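Long-range contact in probable endonuclease 4 (Thermotoga maritima, PDB 4HNO), which probably cleaves DNA at apurinic or apyrimidinic sites during base excision repair, leaving a 3'-hydroxyl and a 5'-terminal sugar phosphate: residues Tyr180-Gly185 against Ile217-Ser222. Sequence-based numbering, arbitrary orientation.
Sequences YDTCHG and IHLNDS. With MN (manganese (II) ion), chain E; MN (manganese (II) ion), chain C.
Asp181 and His218 are paired across two neighbouring parallel strands of the TIM barrel, at the carboxyl-terminal ends where the metal centre lies. His218 N donates to Tyr180 O (2.8 Å) and Thr182 N to His218 O (2.9 Å), a parallel register that sets both metal-binding side chains on the same face of the sheet. One manganese ion takes Asp181 OD1 at 2.0 Å and His218 ND1 at 2.2 Å; a water, Glu147 and Glu263 complete its shell. A chi1 of -176° turns the Asp181 carboxylate away from its own backbone N and puts OD1 at the edge of the His218 imidazole, in the ring plane. Its other oxygen caps the helix that follows: OD2 accepts from His184 N (3.0 Å), which approaches from above the carboxylate plane, and more weakly from Cys183 N. The Asn220 side chain crosses that of Asp181 at about a right angle, amide and carboxylate planes 40° apart, adding a weak bond from ND2 to OD2 (3.3 Å), while its OD1 accepts from Glu263 N. Beside it, Thr182 OG1 donates to Asn220 O at 2.7 Å. His184 NE2, on the capped helix, joins Asp231 and His233 among the second manganese ion's ligands. One carboxylate thus binds metal and caps a helix, the cap helping fix its rotation with OD1 toward the metal.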
ATOM      1  N   TYR A 180      -0.092   1.373   5.816  1.00  7.81           N
ATOM      2  CA  TYR A 180       0.615   0.566   6.804  1.00  7.67           C
ATOM      3  C   TYR A 180       0.597  -0.895   6.372  1.00  7.75           C
ATOM      4  O   TYR A 180      -0.477  -1.493   6.228  1.00  8.32           O
ATOM      5  CB  TYR A 180      -0.036   0.693   8.199  1.00  8.26           C
ATOM      6  CG  TYR A 180       0.753  -0.101   9.201  1.00  8.32           C
ATOM      7  CD1 TYR A 180       1.989   0.350   9.639  1.00  8.50           C
ATOM      8  CD2 TYR A 180       0.308  -1.333   9.674  1.00  8.49           C
ATOM      9  CE1 TYR A 180       2.763  -0.383  10.505  1.00  8.97           C
ATOM     10  CE2 TYR A 180       1.073  -2.069  10.574  1.00  8.73           C
ATOM     11  CZ  TYR A 180       2.309  -1.588  10.966  1.00  8.86           C
ATOM     12  OH  TYR A 180       3.108  -2.293  11.830  1.00  9.91           O
ATOM     13  N   ASP A 181       1.782  -1.466   6.149  1.00  7.37           N
ATOM     14  CA  ASP A 181       1.938  -2.868   5.797  1.00  7.77           C
ATOM     15  C   ASP A 181       2.321  -3.641   7.067  1.00  7.81           C
ATOM     16  O   ASP A 181       3.340  -3.358   7.707  1.00  8.05           O
ATOM     17  CB  ASP A 181       2.999  -3.012   4.702  1.00  7.70           C
ATOM     18  CG  ASP A 181       3.167  -4.431   4.203  1.00  7.54           C
ATOM     19  OD1 ASP A 181       3.111  -4.650   2.962  1.00  8.03           O
ATOM     20  OD2 ASP A 181       3.348  -5.345   5.042  1.00  8.36           O
ATOM     21  N   THR A 182       1.464  -4.578   7.448  1.00  7.86           N
ATOM     22  CA  THR A 182       1.657  -5.293   8.702  1.00  7.95           C
ATOM     23  C   THR A 182       2.908  -6.167   8.712  1.00  8.19           C
ATOM     24  O   THR A 182       3.488  -6.363   9.779  1.00  8.69           O
ATOM     25  CB  THR A 182       0.419  -6.134   9.050  1.00  8.43           C
ATOM     26  OG1 THR A 182       0.137  -7.081   8.036  1.00  8.81           O
ATOM     27  CG2 THR A 182      -0.804  -5.274   9.246  1.00  9.35           C
ATOM     28  N   CYS A 183       3.288  -6.738   7.578  1.00  8.06           N
ATOM     29  CA  CYS A 183       4.500  -7.564   7.533  1.00  8.02           C
ATOM     30  C   CYS A 183       5.731  -6.683   7.626  1.00  7.73           C
ATOM     31  O   CYS A 183       6.641  -6.931   8.424  1.00  8.31           O
ATOM     32  CB  CYS A 183       4.525  -8.435   6.285  1.00  8.37           C
ATOM     33  SG  CYS A 183       5.986  -9.493   6.174  1.00  9.23           S
ATOM     34  N   HIS A 184       5.777  -5.634   6.805  1.00  7.85           N
ATOM     35  CA  HIS A 184       6.904  -4.725   6.873  1.00  7.64           C
ATOM     36  C   HIS A 184       7.051  -4.150   8.283  1.00  7.77           C
ATOM     37  O   HIS A 184       8.160  -4.018   8.813  1.00  8.33           O
ATOM     38  CB  HIS A 184       6.769  -3.600   5.869  1.00  7.98           C
ATOM     39  CG  HIS A 184       6.703  -4.076   4.449  1.00  7.86           C
ATOM     40  ND1 HIS A 184       6.300  -3.262   3.415  1.00  8.23           N
ATOM     41  CD2 HIS A 184       6.940  -5.284   3.879  1.00  8.80           C
ATOM     42  CE1 HIS A 184       6.318  -3.943   2.278  1.00  8.26           C
ATOM     43  NE2 HIS A 184       6.693  -5.179   2.528  1.00  8.86           N
ATOM     44  N   GLY A 185       5.915  -3.803   8.888  1.00  7.82           N
ATOM     45  CA  GLY A 185       5.941  -3.256  10.224  1.00  8.33           C
ATOM     46  C   GLY A 185       6.424  -4.278  11.248  1.00  8.02           C
ATOM     47  O   GLY A 185       7.231  -3.968  12.126  1.00  8.42           O
ATOM     48  N   ILE A 217      -4.342  -0.417   4.679  1.00  8.67           N
ATOM     49  CA  ILE A 217      -3.499  -1.384   5.373  1.00  8.52           C
ATOM     50  C   ILE A 217      -3.214  -2.507   4.395  1.00  8.88           C
ATOM     51  O   ILE A 217      -4.127  -3.040   3.762  1.00 10.13           O
ATOM     52  CB  ILE A 217      -4.200  -1.901   6.635  1.00  9.44           C
ATOM     53  CG1 ILE A 217      -4.265  -0.779   7.670  1.00 10.89           C
ATOM     54  CG2 ILE A 217      -3.483  -3.139   7.199  1.00 10.60           C
ATOM     55  CD1 ILE A 217      -5.246  -1.032   8.788  1.00 11.46           C
ATOM     56  N   HIS A 218      -1.929  -2.852   4.261  1.00  8.10           N
ATOM     57  CA  HIS A 218      -1.551  -4.064   3.568  1.00  8.31           C
ATOM     58  C   HIS A 218      -1.520  -5.168   4.619  1.00  8.30           C
ATOM     59  O   HIS A 218      -0.706  -5.136   5.553  1.00  8.75           O
ATOM     60  CB  HIS A 218      -0.204  -3.947   2.882  1.00  8.18           C
ATOM     61  CG  HIS A 218      -0.216  -3.072   1.681  1.00  7.97           C
ATOM     62  ND1 HIS A 218       0.952  -2.642   1.090  1.00  8.28           N
ATOM     63  CD2 HIS A 218      -1.248  -2.607   0.937  1.00  8.51           C
ATOM     64  CE1 HIS A 218       0.616  -1.941   0.026  1.00  8.58           C
ATOM     65  NE2 HIS A 218      -0.707  -1.900  -0.090  1.00  8.24           N
ATOM     66  N   LEU A 219      -2.451  -6.096   4.483  1.00  8.85           N
ATOM     67  CA  LEU A 219      -2.701  -7.126   5.472  1.00  9.25           C
ATOM     68  C   LEU A 219      -1.935  -8.371   5.054  1.00  9.26           C
ATOM     69  O   LEU A 219      -2.367  -9.154   4.214  1.00 10.58           O
ATOM     70  CB  LEU A 219      -4.205  -7.393   5.574  1.00  9.82           C
ATOM     71  CG  LEU A 219      -4.571  -8.115   6.862  1.00 11.17           C
ATOM     72  CD1 LEU A 219      -4.551  -7.147   8.053  1.00 12.35           C
ATOM     73  CD2 LEU A 219      -5.917  -8.810   6.736  1.00 13.06           C
ATOM     74  N   ASN A 220      -0.761  -8.521   5.661  1.00  8.76           N
ATOM     75  CA  ASN A 220       0.181  -9.586   5.345  1.00  8.95           C
ATOM     76  C   ASN A 220       0.671 -10.232   6.640  1.00  8.62           C
ATOM     77  O   ASN A 220       1.122  -9.532   7.545  1.00  9.04           O
ATOM     78  CB  ASN A 220       1.413  -8.999   4.645  1.00  8.52           C
ATOM     79  CG  ASN A 220       1.079  -8.402   3.288  1.00  9.06           C
ATOM     80  OD1 ASN A 220       0.363  -9.024   2.500  1.00 10.50           O
ATOM     81  ND2 ASN A 220       1.611  -7.216   3.027  1.00  8.89           N
ATOM     82  N   ASP A 221       0.587 -11.555   6.738  1.00  9.13           N
ATOM     83  CA  ASP A 221       1.312 -12.216   7.815  1.00  9.06           C
ATOM     84  C   ASP A 221       2.801 -12.197   7.413  1.00  8.74           C
ATOM     85  O   ASP A 221       3.173 -11.720   6.330  1.00  8.95           O
ATOM     86  CB  ASP A 221       0.729 -13.625   8.049  1.00  9.42           C
ATOM     87  CG  ASP A 221       0.854 -14.116   9.491  1.00 10.28           C
ATOM     88  OD1 ASP A 221       1.859 -13.786  10.145  1.00 10.33           O
ATOM     89  OD2 ASP A 221      -0.062 -14.870   9.936  1.00 11.02           O
ATOM     90  N   SER A 222       3.643 -12.716   8.294  1.00  9.03           N
ATOM     91  CA  SER A 222       5.077 -12.762   8.068  1.00  9.10           C
ATOM     92  C   SER A 222       5.621 -14.176   8.193  1.00  9.40           C
ATOM     93  O   SER A 222       5.266 -14.910   9.112  1.00  9.65           O
ATOM     94  CB  SER A 222       5.824 -11.866   9.050  1.00  9.31           C
ATOM     95  OG  SER A 222       7.208 -11.940   8.743  1.00  9.25           O
TER
HETATM   96 MN    MN E 304       2.849  -3.822   1.106  0.75 11.03          MN
HETATM   97 MN    MN C 302       6.904  -6.765   1.215  0.60  9.03          MN
HETATM   98  O   HOH W   1       3.788  -3.821  -0.604  0.88  8.73           O